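Long-range contacts in amidohydrolase (Thermotoga maritima, PDB 3OOQ), which probably hydrolyses amide bonds in cyclic substrates, perhaps as an allantoinase: residues 119-124 / 155-160; 131-136 / 378-383; 247-252 / 265-270; 289-294 / 325-330. All coordinates share one frame; numbering follows the deposited sequence.

Overall arrangement
All four contacts belong to one amidohydrolase chain, whose core is consistent with a TIM barrel. Contact 3 pairs two parallel strands and leads into a cluster of histidines, where His251 meets His226, His228 and His63 and also touches Asp306; the grouping resembles the active-site centre of the family. Contact 1 approaches the same region, because Ser121 and Asn157 both touch His226; its centre lies about 17 Å from that of contact 3, with nearest atoms about 6 Å apart. Contact 4 is also centred about 17 Å from contact 3, and its helix 290-297 follows strand 269-271. Contact 2 lies across the chain's centre from contacts 1 and 3, centred about 31 Å and 27 Å from them.

Contact 1. Residues 119-124 / 155-160; sequences PGSANP and GENPKR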
loop_
_atom_site.group_PDB
_atom_site.type_symbol
_atom_site.label_atom_id
_atom_site.label_comp_id
_atom_site.label_asym_id
_atom_site.label_seq_id
_atom_site.Cartn_x
_atom_site.Cartn_y
_atom_site.Cartn_z
ATOM N N PRO F 119 -16.647 22.211 -16.144
ATOM C CA PRO F 119 -16.005 21.336 -15.165
ATOM C C PRO F 119 -16.031 21.954 -13.750
ATOM O O PRO F 119 -16.262 23.172 -13.585
ATOM C CB PRO F 119 -14.557 21.232 -15.669
ATOM C CG PRO F 119 -14.589 21.600 -17.109
ATOM C CD PRO F 119 -15.719 22.616 -17.223
ATOM N N GLY F 120 -15.812 21.111 -12.742
ATOM C CA GLY F 120 -15.738 21.540 -11.350
ATOM C C GLY F 120 -14.400 22.189 -10.987
ATOM O O GLY F 120 -13.687 22.732 -11.843
ATOM N N SER F 121 -14.056 22.122 -9.709
ATOM C CA SER F 121 -12.965 22.922 -9.174
ATOM C C SER F 121 -11.806 22.068 -8.630
ATOM O O SER F 121 -11.019 22.519 -7.799
ATOM C CB SER F 121 -13.514 23.815 -8.074
ATOM O OG SER F 121 -14.060 23.024 -7.028
ATOM N N ALA F 122 -11.712 20.832 -9.104
ATOM C CA ALA F 122 -10.606 19.962 -8.720
ATOM C C ALA F 122 -9.276 20.465 -9.261
ATOM O O ALA F 122 -8.252 20.379 -8.568
ATOM C CB ALA F 122 -10.866 18.534 -9.205
ATOM N N ASN F 123 -9.279 20.962 -10.499
ATOM C CA ASN F 123 -8.030 21.296 -11.188
ATOM C C ASN F 123 -7.719 22.778 -11.235
ATOM O O ASN F 123 -8.623 23.571 -11.496
ATOM C CB ASN F 123 -8.048 20.796 -12.624
ATOM C CG ASN F 123 -8.134 19.289 -12.720
ATOM O OD1 ASN F 123 -7.999 18.591 -11.726
ATOM N ND2 ASN F 123 -8.360 18.786 -13.925
ATOM N N PRO F 124 -6.433 23.145 -11.020
ATOM C CA PRO F 124 -6.004 24.519 -11.293
ATOM C C PRO F 124 -6.533 24.990 -12.655
ATOM O O PRO F 124 -7.074 26.093 -12.738
ATOM C CB PRO F 124 -4.479 24.420 -11.243
ATOM C CG PRO F 124 -4.224 23.378 -10.137
ATOM C CD PRO F 124 -5.381 22.363 -10.330
ATOM N N GLY F 155 -7.715 28.176 -4.223
ATOM C CA GLY F 155 -8.172 27.894 -2.866
ATOM C C GLY F 155 -8.037 26.424 -2.498
ATOM O O GLY F 155 -7.155 25.729 -3.005
ATOM N N GLU F 156 -8.899 25.959 -1.597
ATOM C CA GLU F 156 -8.722 24.649 -0.941
ATOM C C GLU F 156 -8.844 23.459 -1.878
ATOM O O GLU F 156 -8.075 22.504 -1.751
ATOM C CB GLU F 156 -9.712 24.468 0.225
ATOM C CG GLU F 156 -9.503 25.438 1.404
ATOM C CD GLU F 156 -10.535 25.251 2.512
ATOM O OE1 GLU F 156 -11.020 24.117 2.697
ATOM O OE2 GLU F 156 -10.859 26.231 3.216
ATOM N N ASN F 157 -9.792 23.519 -2.823
ATOM C CA ASN F 157 -10.117 22.345 -3.652
ATOM C C ASN F 157 -8.926 21.815 -4.458
ATOM O O ASN F 157 -8.544 20.664 -4.276
ATOM C CB ASN F 157 -11.385 22.571 -4.532
ATOM C CG ASN F 157 -12.662 22.724 -3.708
ATOM O OD1 ASN F 157 -12.649 22.558 -2.497
ATOM N ND2 ASN F 157 -13.771 23.064 -4.373
ATOM N N PRO F 158 -8.302 22.655 -5.318
ATOM C CA PRO F 158 -7.175 22.109 -6.101
ATOM C C PRO F 158 -5.971 21.610 -5.272
ATOM O O PRO F 158 -5.385 20.589 -5.615
ATOM C CB PRO F 158 -6.758 23.281 -7.008
ATOM C CG PRO F 158 -7.301 24.533 -6.310
ATOM C CD PRO F 158 -8.592 24.065 -5.676
ATOM N N LYS F 159 -5.612 22.311 -4.199
ATOM C CA LYS F 159 -4.510 21.850 -3.362
ATOM C C LYS F 159 -4.838 20.606 -2.501
ATOM O O LYS F 159 -3.926 19.859 -2.164
ATOM C CB LYS F 159 -3.950 22.989 -2.492
ATOM C CG LYS F 159 -4.864 23.470 -1.361
ATOM C CD LYS F 159 -4.098 24.427 -0.392
ATOM C CE LYS F 159 -4.993 24.895 0.772
ATOM N NZ LYS F 159 -4.158 25.413 1.901
ATOM N N ARG F 160 -6.111 20.403 -2.139
ATOM C CA ARG F 160 -6.542 19.174 -1.453
ATOM C C ARG F 160 -6.461 17.988 -2.422
ATOM O O ARG F 160 -5.857 16.966 -2.094
ATOM C CB ARG F 160 -7.963 19.282 -0.878
ATOM C CG ARG F 160 -8.493 17.961 -0.274
ATOM C CD ARG F 160 -9.990 17.999 0.081
ATOM N NE ARG F 160 -10.839 18.341 -1.074
ATOM C CZ ARG F 160 -11.280 17.476 -2.005
ATOM N NH1 ARG F 160 -10.965 16.174 -1.949
ATOM N NH2 ARG F 160 -12.044 17.923 -3.005
#
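Asn157 reaches from the first turn of helix 156-164 to Ser121 in the loop between strands 112-117 and 125-133. Its CB rests 3.3 Å from Ser121 O, and from there CG stands anti to the carbonyl carbon (chi1 -66°), which turns the amide toward Ser121 OG. At the tip, ND2 donates to Ser121 OG at 2.7 Å, an almost straight bond (162° at the hydrogen) with the oxygen only 10° out of the amide plane. The other end of the amide, OD1, takes a hydrogen bond from Lys280 NZ, so both ends of the group are held and its flip state is fixed. In a fold consistent with the family's TIM barrel, the pair lies beside His226 of strand 223-227, which both side chains touch. Replacing Asn157 by an alanine would probably leave Ser121 OG without this donor and Lys280 without this acceptor, and the serine hydroxyl would be freer to turn. Next along the helix, Pro158 presents its ring to the loop: CD lies 3.6 Å from Ser121 O, while CA makes a C-H...O contact of 3.2 Å with Ala122 O. Its CB slides past the ring of Pro124, meeting Pro124 CD at 3.7 Å, and Thr175 of helix 172-198 also touches Pro158. Asn123 turns from the helix segment, its OD1 bonded to Tyr162 OH.

Contact 2. Residues 131-136 / 378-383; sequences VIKFRS and VYIDGV
Asp381 sits in the type I' turn of the beta hairpin formed by strands 375-380 and 383-387, and its carboxylate faces Lys133 at the end of strand 125-133 and Arg135 just beyond it. The three residues form a salt-bridge network joining the hairpin tip to that strand end and the turn after it. Lys133, extended beyond CG, brings NZ 2.9 Å from Asp381 OD1, meeting it on the syn side but 31° out of the carboxylate plane. Asp358 and Asp360 share the same ammonium group, so this lysine lies among three acids. Arg135 comes in on the other oxygen: its chain bends at chi3 (94°), which brings NE within 2.7 Å of Asp381 OD2, although the bond is poorly directed and weak. The guanidinium and carboxylate planes stand 39° apart, not flat against each other, while NH1 is held by the backbone oxygens of Glu141 and Ile143. With an asparagine in place of Asp381, Arg135 and Lys133 would probably lose the negative charge they share, leaving NE without its charged mate. On the aliphatic side of the network Ile380 packs against both chains: CG2 meets Lys133 CD at 3.7 Å and Arg135 CB at 3.8 Å, near the edge of the guanidinium. Its other branch reaches the inverse gamma turn centred on Phe134, where CD1 touches Phe134 CB at 4.1 Å and lies 3.5 Å from Phe134 O.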
loop_
_atom_site.group_PDB
_atom_site.type_symbol
_atom_site.label_atom_id
_atom_site.label_comp_id
_atom_site.label_asym_id
_atom_site.label_seq_id
_atom_site.Cartn_x
_atom_site.Cartn_y
_atom_site.Cartn_z
ATOM N N VAL F 131 -22.334 26.963 -23.228
ATOM C CA VAL F 131 -23.695 27.343 -22.875
ATOM C C VAL F 131 -24.647 26.494 -23.689
ATOM O O VAL F 131 -24.512 26.377 -24.905
ATOM C CB VAL F 131 -23.996 28.837 -23.152
ATOM C CG1 VAL F 131 -25.429 29.167 -22.701
ATOM C CG2 VAL F 131 -22.969 29.734 -22.468
ATOM N N ILE F 132 -25.611 25.881 -23.018
ATOM C CA ILE F 132 -26.572 25.045 -23.704
ATOM C C ILE F 132 -27.982 25.403 -23.264
ATOM O O ILE F 132 -28.184 26.059 -22.235
ATOM C CB ILE F 132 -26.291 23.517 -23.480
ATOM C CG1 ILE F 132 -26.372 23.139 -21.993
ATOM C CG2 ILE F 132 -24.917 23.121 -24.035
ATOM C CD1 ILE F 132 -27.629 22.442 -21.602
ATOM N N LYS F 133 -28.952 24.966 -24.057
ATOM C CA LYS F 133 -30.361 25.079 -23.696
ATOM C C LYS F 133 -30.923 23.679 -23.601
ATOM O O LYS F 133 -30.448 22.792 -24.296
ATOM C CB LYS F 133 -31.132 25.811 -24.781
ATOM C CG LYS F 133 -30.757 27.244 -24.974
ATOM C CD LYS F 133 -31.840 27.908 -25.811
ATOM C CE LYS F 133 -31.391 29.252 -26.290
ATOM N NZ LYS F 133 -32.534 29.937 -26.928
ATOM N N PHE F 134 -31.944 23.492 -22.763
ATOM C CA PHE F 134 -32.553 22.175 -22.559
ATOM C C PHE F 134 -33.588 21.882 -23.649
ATOM O O PHE F 134 -34.746 21.615 -23.340
ATOM C CB PHE F 134 -33.225 22.092 -21.175
ATOM C CG PHE F 134 -32.304 22.371 -20.011
ATOM C CD1 PHE F 134 -31.021 21.813 -19.953
ATOM C CD2 PHE F 134 -32.749 23.138 -18.935
ATOM C CE1 PHE F 134 -30.170 22.067 -18.866
ATOM C CE2 PHE F 134 -31.905 23.394 -17.843
ATOM C CZ PHE F 134 -30.605 22.846 -17.815
ATOM N N ARG F 135 -33.166 21.933 -24.915
ATOM C CA ARG F 135 -34.084 21.839 -26.045
ATOM C C ARG F 135 -34.232 20.456 -26.696
ATOM O O ARG F 135 -35.194 20.234 -27.426
ATOM C CB ARG F 135 -33.783 22.909 -27.126
ATOM C CG ARG F 135 -32.307 23.120 -27.439
ATOM C CD ARG F 135 -32.083 23.848 -28.775
ATOM N NE ARG F 135 -31.922 25.304 -28.702
ATOM C CZ ARG F 135 -30.840 25.986 -29.103
ATOM N NH1 ARG F 135 -29.777 25.370 -29.602
ATOM N NH2 ARG F 135 -30.824 27.311 -29.007
ATOM N N SER F 136 -33.303 19.535 -26.442
ATOM C CA SER F 136 -33.244 18.294 -27.214
ATOM C C SER F 136 -32.355 17.254 -26.509
ATOM O O SER F 136 -31.519 17.604 -25.681
ATOM C CB SER F 136 -32.692 18.614 -28.622
ATOM O OG SER F 136 -32.323 17.461 -29.339
ATOM N N VAL F 378 -43.236 25.480 -20.495
ATOM C CA VAL F 378 -41.945 26.071 -20.860
ATOM C C VAL F 378 -41.764 25.928 -22.359
ATOM O O VAL F 378 -41.983 24.843 -22.916
ATOM C CB VAL F 378 -40.736 25.392 -20.145
ATOM C CG1 VAL F 378 -39.393 26.097 -20.524
ATOM C CG2 VAL F 378 -40.923 25.397 -18.631
ATOM N N TYR F 379 -41.382 27.033 -22.996
ATOM C CA TYR F 379 -41.031 27.053 -24.398
ATOM C C TYR F 379 -39.568 27.415 -24.465
ATOM O O TYR F 379 -39.088 28.202 -23.648
ATOM C CB TYR F 379 -41.847 28.113 -25.148
ATOM C CG TYR F 379 -43.350 27.858 -25.157
ATOM C CD1 TYR F 379 -44.142 28.192 -24.052
ATOM C CD2 TYR F 379 -43.977 27.295 -26.269
ATOM C CE1 TYR F 379 -45.520 27.963 -24.050
ATOM C CE2 TYR F 379 -45.369 27.063 -26.281
ATOM C CZ TYR F 379 -46.122 27.408 -25.167
ATOM O OH TYR F 379 -47.473 27.202 -25.159
ATOM N N ILE F 380 -38.865 26.818 -25.420
ATOM C CA ILE F 380 -37.470 27.149 -25.718
ATOM C C ILE F 380 -37.413 27.289 -27.235
ATOM O O ILE F 380 -37.887 26.406 -27.950
ATOM C CB ILE F 380 -36.499 26.040 -25.229
ATOM C CG1 ILE F 380 -36.449 26.031 -23.691
ATOM C CG2 ILE F 380 -35.093 26.237 -25.826
ATOM C CD1 ILE F 380 -35.526 24.979 -23.063
ATOM N N ASP F 381 -36.878 28.400 -27.732
ATOM C CA ASP F 381 -36.954 28.703 -29.177
ATOM C C ASP F 381 -38.391 28.563 -29.709
ATOM O O ASP F 381 -38.616 28.075 -30.822
ATOM C CB ASP F 381 -36.004 27.797 -29.977
ATOM C CG ASP F 381 -34.569 27.928 -29.535
ATOM O OD1 ASP F 381 -34.132 29.042 -29.152
ATOM O OD2 ASP F 381 -33.856 26.914 -29.584
ATOM N N GLY F 382 -39.351 28.987 -28.894
ATOM C CA GLY F 382 -40.754 29.020 -29.280
ATOM C C GLY F 382 -41.415 27.655 -29.393
ATOM O O GLY F 382 -42.512 27.548 -29.932
ATOM N N VAL F 383 -40.743 26.625 -28.881
ATOM C CA VAL F 383 -41.227 25.246 -28.917
ATOM C C VAL F 383 -41.486 24.796 -27.485
ATOM O O VAL F 383 -40.623 24.945 -26.604
ATOM C CB VAL F 383 -40.205 24.295 -29.617
ATOM C CG1 VAL F 383 -40.666 22.832 -29.550
ATOM C CG2 VAL F 383 -39.969 24.717 -31.072
#

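Contact 3. Residues 247-252 / 265-270; sequences LVIEHG and KKIPVV
Ile267 drives its CG2 methyl into the hollow between Leu247 and Ile249, two side chains on the same side of strand 247-249. This is the start of a parallel pairing in a beta-alpha-beta crossover: strand 247-249 leads through helix 259-264 to strand 269-271, within a fold consistent with the family's barrel. The methyl is 4.0 Å from Leu247 CG and 3.8 Å from Ile249 CG1, and Ile237 of helix 230-243 also packs on Ile267. Pro268 covers the next step: its CD lies 3.5 Å from Leu247 O, and its CG meets Val248 CG2 at 3.8 Å, the two side chains crossing at about a right angle. On the side of Val248 and Glu250, Val270 fills the gap with CG2, which touches Val248 CG1 at 3.8 Å while Glu250 lies alongside it, OE2 against the same methyl. That glutamate is bent at chi2 and paired with Arg224 in a salt bridge. Under these side chains the backbones are joined by Ile249 N to Pro268 O, 3.1 Å, and Val270 N to Ile249 O, 2.9 Å. A weak bond from His251 N to Val270 O follows where the chain turns its corner. The CB of His251 points away from 265-270; its ring meets those of His63, His226 and His228, and ND1 hydrogen-bonds to Gly272 O. Gly252 has no CB to collide with Val269, and the valine's CG1 methyl settles 4.1 Å from Gly252 CA.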
loop_
_atom_site.group_PDB
_atom_site.type_symbol
_atom_site.label_atom_id
_atom_site.label_comp_id
_atom_site.label_asym_id
_atom_site.label_seq_id
_atom_site.Cartn_x
_atom_site.Cartn_y
_atom_site.Cartn_z
ATOM N N LEU F 247 -11.652 37.786 -17.314
ATOM C CA LEU F 247 -12.060 36.849 -16.280
ATOM C C LEU F 247 -13.442 37.092 -15.744
ATOM O O LEU F 247 -13.969 38.206 -15.786
ATOM C CB LEU F 247 -11.047 36.808 -15.109
ATOM C CG LEU F 247 -11.116 37.820 -13.952
ATOM C CD1 LEU F 247 -10.567 37.255 -12.670
ATOM C CD2 LEU F 247 -10.343 39.074 -14.304
ATOM N N VAL F 248 -14.004 36.018 -15.216
ATOM C CA VAL F 248 -15.174 36.042 -14.374
ATOM C C VAL F 248 -14.757 35.321 -13.092
ATOM O O VAL F 248 -14.047 34.322 -13.135
ATOM C CB VAL F 248 -16.361 35.282 -15.058
ATOM C CG1 VAL F 248 -17.569 35.216 -14.164
ATOM C CG2 VAL F 248 -16.738 35.936 -16.421
ATOM N N ILE F 249 -15.185 35.833 -11.949
ATOM C CA ILE F 249 -14.965 35.145 -10.683
ATOM C C ILE F 249 -16.164 34.248 -10.380
ATOM O O ILE F 249 -17.309 34.722 -10.420
ATOM C CB ILE F 249 -14.784 36.156 -9.547
ATOM C CG1 ILE F 249 -13.537 37.038 -9.774
ATOM C CG2 ILE F 249 -14.727 35.447 -8.210
ATOM C CD1 ILE F 249 -12.188 36.295 -9.553
ATOM N N GLU F 250 -15.911 32.965 -10.110
ATOM C CA GLU F 250 -16.969 32.022 -9.745
ATOM C C GLU F 250 -17.050 31.894 -8.231
ATOM O O GLU F 250 -16.022 31.770 -7.559
ATOM C CB GLU F 250 -16.726 30.625 -10.337
ATOM C CG GLU F 250 -16.203 30.567 -11.750
ATOM C CD GLU F 250 -17.071 31.332 -12.740
ATOM O OE1 GLU F 250 -16.477 31.999 -13.610
ATOM O OE2 GLU F 250 -18.328 31.278 -12.643
ATOM N N HIS F 251 -18.282 31.885 -7.718
ATOM C CA HIS F 251 -18.605 31.869 -6.275
ATOM C C HIS F 251 -18.271 33.204 -5.592
ATOM O O HIS F 251 -19.175 33.883 -5.088
ATOM C CB HIS F 251 -17.964 30.696 -5.532
ATOM C CG HIS F 251 -18.034 29.397 -6.273
ATOM N ND1 HIS F 251 -19.221 28.729 -6.494
ATOM C CD2 HIS F 251 -17.062 28.639 -6.840
ATOM C CE1 HIS F 251 -18.978 27.616 -7.171
ATOM N NE2 HIS F 251 -17.677 27.535 -7.388
ATOM N N GLY F 252 -16.987 33.563 -5.560
ATOM C CA GLY F 252 -16.553 34.852 -5.000
ATOM C C GLY F 252 -17.109 35.084 -3.603
ATOM O O GLY F 252 -17.559 36.180 -3.266
ATOM N N LYS F 265 -12.665 47.667 -11.497
ATOM C CA LYS F 265 -12.074 46.875 -12.576
ATOM C C LYS F 265 -13.100 46.185 -13.473
ATOM O O LYS F 265 -12.724 45.471 -14.411
ATOM C CB LYS F 265 -11.077 45.849 -12.005
ATOM C CG LYS F 265 -9.817 46.484 -11.397
ATOM C CD LYS F 265 -8.893 45.448 -10.798
ATOM C CE LYS F 265 -7.602 46.105 -10.332
ATOM N NZ LYS F 265 -6.514 45.108 -10.079
ATOM N N LYS F 266 -14.389 46.378 -13.192
ATOM C CA LYS F 266 -15.445 45.788 -14.031
ATOM C C LYS F 266 -15.370 44.251 -14.105
ATOM O O LYS F 266 -15.593 43.658 -15.167
ATOM C CB LYS F 266 -15.380 46.353 -15.458
ATOM C CG LYS F 266 -16.122 47.653 -15.707
ATOM C CD LYS F 266 -15.464 48.801 -14.994
ATOM C CE LYS F 266 -15.715 50.144 -15.708
ATOM N NZ LYS F 266 -17.108 50.246 -16.216
ATOM N N ILE F 267 -15.055 43.612 -12.985
ATOM C CA ILE F 267 -14.965 42.148 -12.951
ATOM C C ILE F 267 -16.283 41.559 -12.457
ATOM O O ILE F 267 -16.758 41.883 -11.365
ATOM C CB ILE F 267 -13.775 41.665 -12.093
ATOM C CG1 ILE F 267 -12.468 42.206 -12.683
ATOM C CG2 ILE F 267 -13.750 40.107 -12.018
ATOM C CD1 ILE F 267 -11.273 42.171 -11.726
ATOM N N PRO F 268 -16.898 40.700 -13.276
ATOM C CA PRO F 268 -18.173 40.195 -12.816
ATOM C C PRO F 268 -17.967 39.007 -11.889
ATOM O O PRO F 268 -16.888 38.377 -11.905
ATOM C CB PRO F 268 -18.855 39.749 -14.111
ATOM C CG PRO F 268 -17.717 39.357 -15.005
ATOM C CD PRO F 268 -16.595 40.300 -14.667
ATOM N N VAL F 269 -19.002 38.716 -11.105
ATOM C CA VAL F 269 -18.981 37.643 -10.134
ATOM C C VAL F 269 -20.268 36.832 -10.233
ATOM O O VAL F 269 -21.364 37.383 -10.105
ATOM C CB VAL F 269 -18.851 38.157 -8.698
ATOM C CG1 VAL F 269 -18.699 36.979 -7.733
ATOM C CG2 VAL F 269 -17.678 39.114 -8.570
ATOM N N VAL F 270 -20.121 35.532 -10.484
ATOM C CA VAL F 270 -21.235 34.595 -10.383
ATOM C C VAL F 270 -21.282 34.096 -8.944
ATOM O O VAL F 270 -20.535 33.185 -8.570
ATOM C CB VAL F 270 -21.109 33.400 -11.379
ATOM C CG1 VAL F 270 -22.358 32.556 -11.336
ATOM C CG2 VAL F 270 -20.908 33.911 -12.816
#

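Contact 4. Residues 289-294 / 325-330; sequences ETIAKL and YGAKEE
Glu289 and Tyr325 touch through their aliphatic roots, with the carboxylate and phenol planes 83° apart and not in contact, and the side chains cross at about a right angle. Glu289 CG lies 4.1 Å from Tyr325 CB and approaches the ring obliquely, while the aromatic end leads away from the helix segment; Tyr325 also packs on Met288 and on Phe314 of the fourth subunit. The contact sets the first residues of helix 290-297 against the loop leading into helix 329-334, in a fold consistent with a TIM barrel. Tyr325 CG is anti to the carbonyl carbon (chi1 -55°), a torsion that carries the ring away from the helix segment; CB, which the backbone places, is what stays near Glu289. Gly326 follows with a positive phi, a conformation that favours glycine; its O lies 4.0 Å from Ala292 CB, and the same methyl is 4.1 Å from Tyr325 O. Deeper in, Ile291 turns its CG2 branch to Ala327, 3.9 Å from CB, and both residues also rest on Leu332 of helix 329-334, which closes a small apolar patch. No direct hydrogen bond spans the two segments. Instead a single water links them: it accepts from Ala292 N, in the helix's first turn, at 3.1 Å and donates to Tyr325 O at 2.7 Å. The carbonyl oxygen that receives the water is also 3.8 Å from Glu289 CA.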
loop_
_atom_site.group_PDB
_atom_site.type_symbol
_atom_site.label_atom_id
_atom_site.label_comp_id
_atom_site.label_asym_id
_atom_site.label_seq_id
_atom_site.Cartn_x
_atom_site.Cartn_y
_atom_site.Cartn_z
ATOM N N GLU F 289 -26.229 38.026 2.312
ATOM C CA GLU F 289 -26.117 39.481 2.229
ATOM C C GLU F 289 -25.202 39.973 1.119
ATOM O O GLU F 289 -25.242 41.153 0.753
ATOM C CB GLU F 289 -25.611 40.031 3.552
ATOM C CG GLU F 289 -26.596 39.880 4.692
ATOM C CD GLU F 289 -26.207 40.722 5.880
ATOM O OE1 GLU F 289 -24.995 40.917 6.107
ATOM O OE2 GLU F 289 -27.112 41.198 6.583
ATOM N N THR F 290 -24.374 39.075 0.596
ATOM C CA THR F 290 -23.445 39.407 -0.471
ATOM C C THR F 290 -24.165 39.926 -1.735
ATOM O O THR F 290 -23.659 40.809 -2.431
ATOM C CB THR F 290 -22.489 38.207 -0.785
ATOM O OG1 THR F 290 -21.292 38.697 -1.388
ATOM C CG2 THR F 290 -23.128 37.199 -1.728
ATOM N N ILE F 291 -25.352 39.392 -2.016
ATOM C CA ILE F 291 -26.117 39.851 -3.164
ATOM C C ILE F 291 -26.321 41.379 -3.058
ATOM O O ILE F 291 -25.858 42.138 -3.912
ATOM C CB ILE F 291 -27.448 39.082 -3.312
ATOM C CG1 ILE F 291 -27.176 37.623 -3.755
ATOM C CG2 ILE F 291 -28.397 39.806 -4.294
ATOM C CD1 ILE F 291 -28.370 36.695 -3.627
ATOM N N ALA F 292 -26.955 41.804 -1.974
ATOM C CA ALA F 292 -27.185 43.219 -1.684
ATOM C C ALA F 292 -25.892 44.015 -1.745
ATOM O O ALA F 292 -25.833 45.069 -2.394
ATOM C CB ALA F 292 -27.820 43.366 -0.303
ATOM N N LYS F 293 -24.851 43.501 -1.080
ATOM C CA LYS F 293 -23.624 44.245 -0.926
ATOM C C LYS F 293 -22.968 44.503 -2.275
ATOM O O LYS F 293 -22.546 45.628 -2.561
ATOM C CB LYS F 293 -22.663 43.541 0.031
ATOM C CG LYS F 293 -23.180 43.493 1.455
ATOM C CD LYS F 293 -22.297 42.664 2.371
ATOM C CE LYS F 293 -22.677 42.925 3.823
ATOM N NZ LYS F 293 -21.470 43.184 4.625
ATOM N N LEU F 294 -22.906 43.478 -3.109
ATOM C CA LEU F 294 -22.255 43.616 -4.401
ATOM C C LEU F 294 -23.086 44.506 -5.312
ATOM O O LEU F 294 -22.543 45.407 -5.942
ATOM C CB LEU F 294 -21.964 42.248 -5.023
ATOM C CG LEU F 294 -20.928 41.430 -4.229
ATOM C CD1 LEU F 294 -20.651 40.081 -4.862
ATOM C CD2 LEU F 294 -19.625 42.215 -4.079
ATOM N N TYR F 325 -32.387 38.712 3.269
ATOM C CA TYR F 325 -31.043 39.255 3.516
ATOM C C TYR F 325 -30.784 40.559 2.746
ATOM O O TYR F 325 -29.660 40.821 2.283
ATOM C CB TYR F 325 -29.976 38.189 3.214
ATOM C CG TYR F 325 -30.222 36.910 3.981
ATOM C CD1 TYR F 325 -31.018 35.898 3.442
ATOM C CD2 TYR F 325 -29.704 36.730 5.263
ATOM C CE1 TYR F 325 -31.268 34.720 4.142
ATOM C CE2 TYR F 325 -29.950 35.549 5.985
ATOM C CZ TYR F 325 -30.732 34.551 5.406
ATOM O OH TYR F 325 -30.997 33.383 6.093
ATOM N N GLY F 326 -31.845 41.356 2.597
ATOM C CA GLY F 326 -31.746 42.714 2.054
ATOM C C GLY F 326 -31.829 42.855 0.547
ATOM O O GLY F 326 -31.712 43.967 0.030
ATOM N N ALA F 327 -32.042 41.743 -0.155
ATOM C CA ALA F 327 -32.103 41.742 -1.609
ATOM C C ALA F 327 -33.528 41.992 -2.108
ATOM O O ALA F 327 -34.488 41.490 -1.531
ATOM C CB ALA F 327 -31.572 40.424 -2.164
ATOM N N LYS F 328 -33.653 42.747 -3.195
ATOM C CA LYS F 328 -34.960 43.135 -3.716
ATOM C C LYS F 328 -35.329 42.345 -4.959
ATOM O O LYS F 328 -34.471 42.031 -5.786
ATOM C CB LYS F 328 -34.989 44.640 -4.011
ATOM C CG LYS F 328 -34.605 45.486 -2.808
ATOM C CD LYS F 328 -33.762 46.682 -3.243
ATOM C CE LYS F 328 -33.152 47.420 -2.035
ATOM N NZ LYS F 328 -32.107 48.389 -2.465
ATOM N N GLU F 329 -36.626 42.062 -5.088
ATOM C CA GLU F 329 -37.171 41.212 -6.141
ATOM C C GLU F 329 -36.660 41.526 -7.554
ATOM O O GLU F 329 -36.233 40.619 -8.268
ATOM C CB GLU F 329 -38.709 41.277 -6.113
ATOM C CG GLU F 329 -39.362 40.556 -7.274
ATOM C CD GLU F 329 -40.821 40.959 -7.480
ATOM O OE1 GLU F 329 -41.494 41.290 -6.477
ATOM O OE2 GLU F 329 -41.289 40.939 -8.647
ATOM N N GLU F 330 -36.734 42.803 -7.947
ATOM C CA GLU F 330 -36.348 43.268 -9.285
ATOM C C GLU F 330 -34.911 42.838 -9.606
ATOM O O GLU F 330 -34.627 42.326 -10.695
ATOM C CB GLU F 330 -36.481 44.808 -9.355
ATOM C CG GLU F 330 -36.325 45.450 -10.732
ATOM C CD GLU F 330 -36.411 46.992 -10.693
ATOM O OE1 GLU F 330 -35.648 47.651 -11.437
ATOM O OE2 GLU F 330 -37.233 47.538 -9.916
HETATM O O HOH W 1 -28.651 40.040 -0.140
#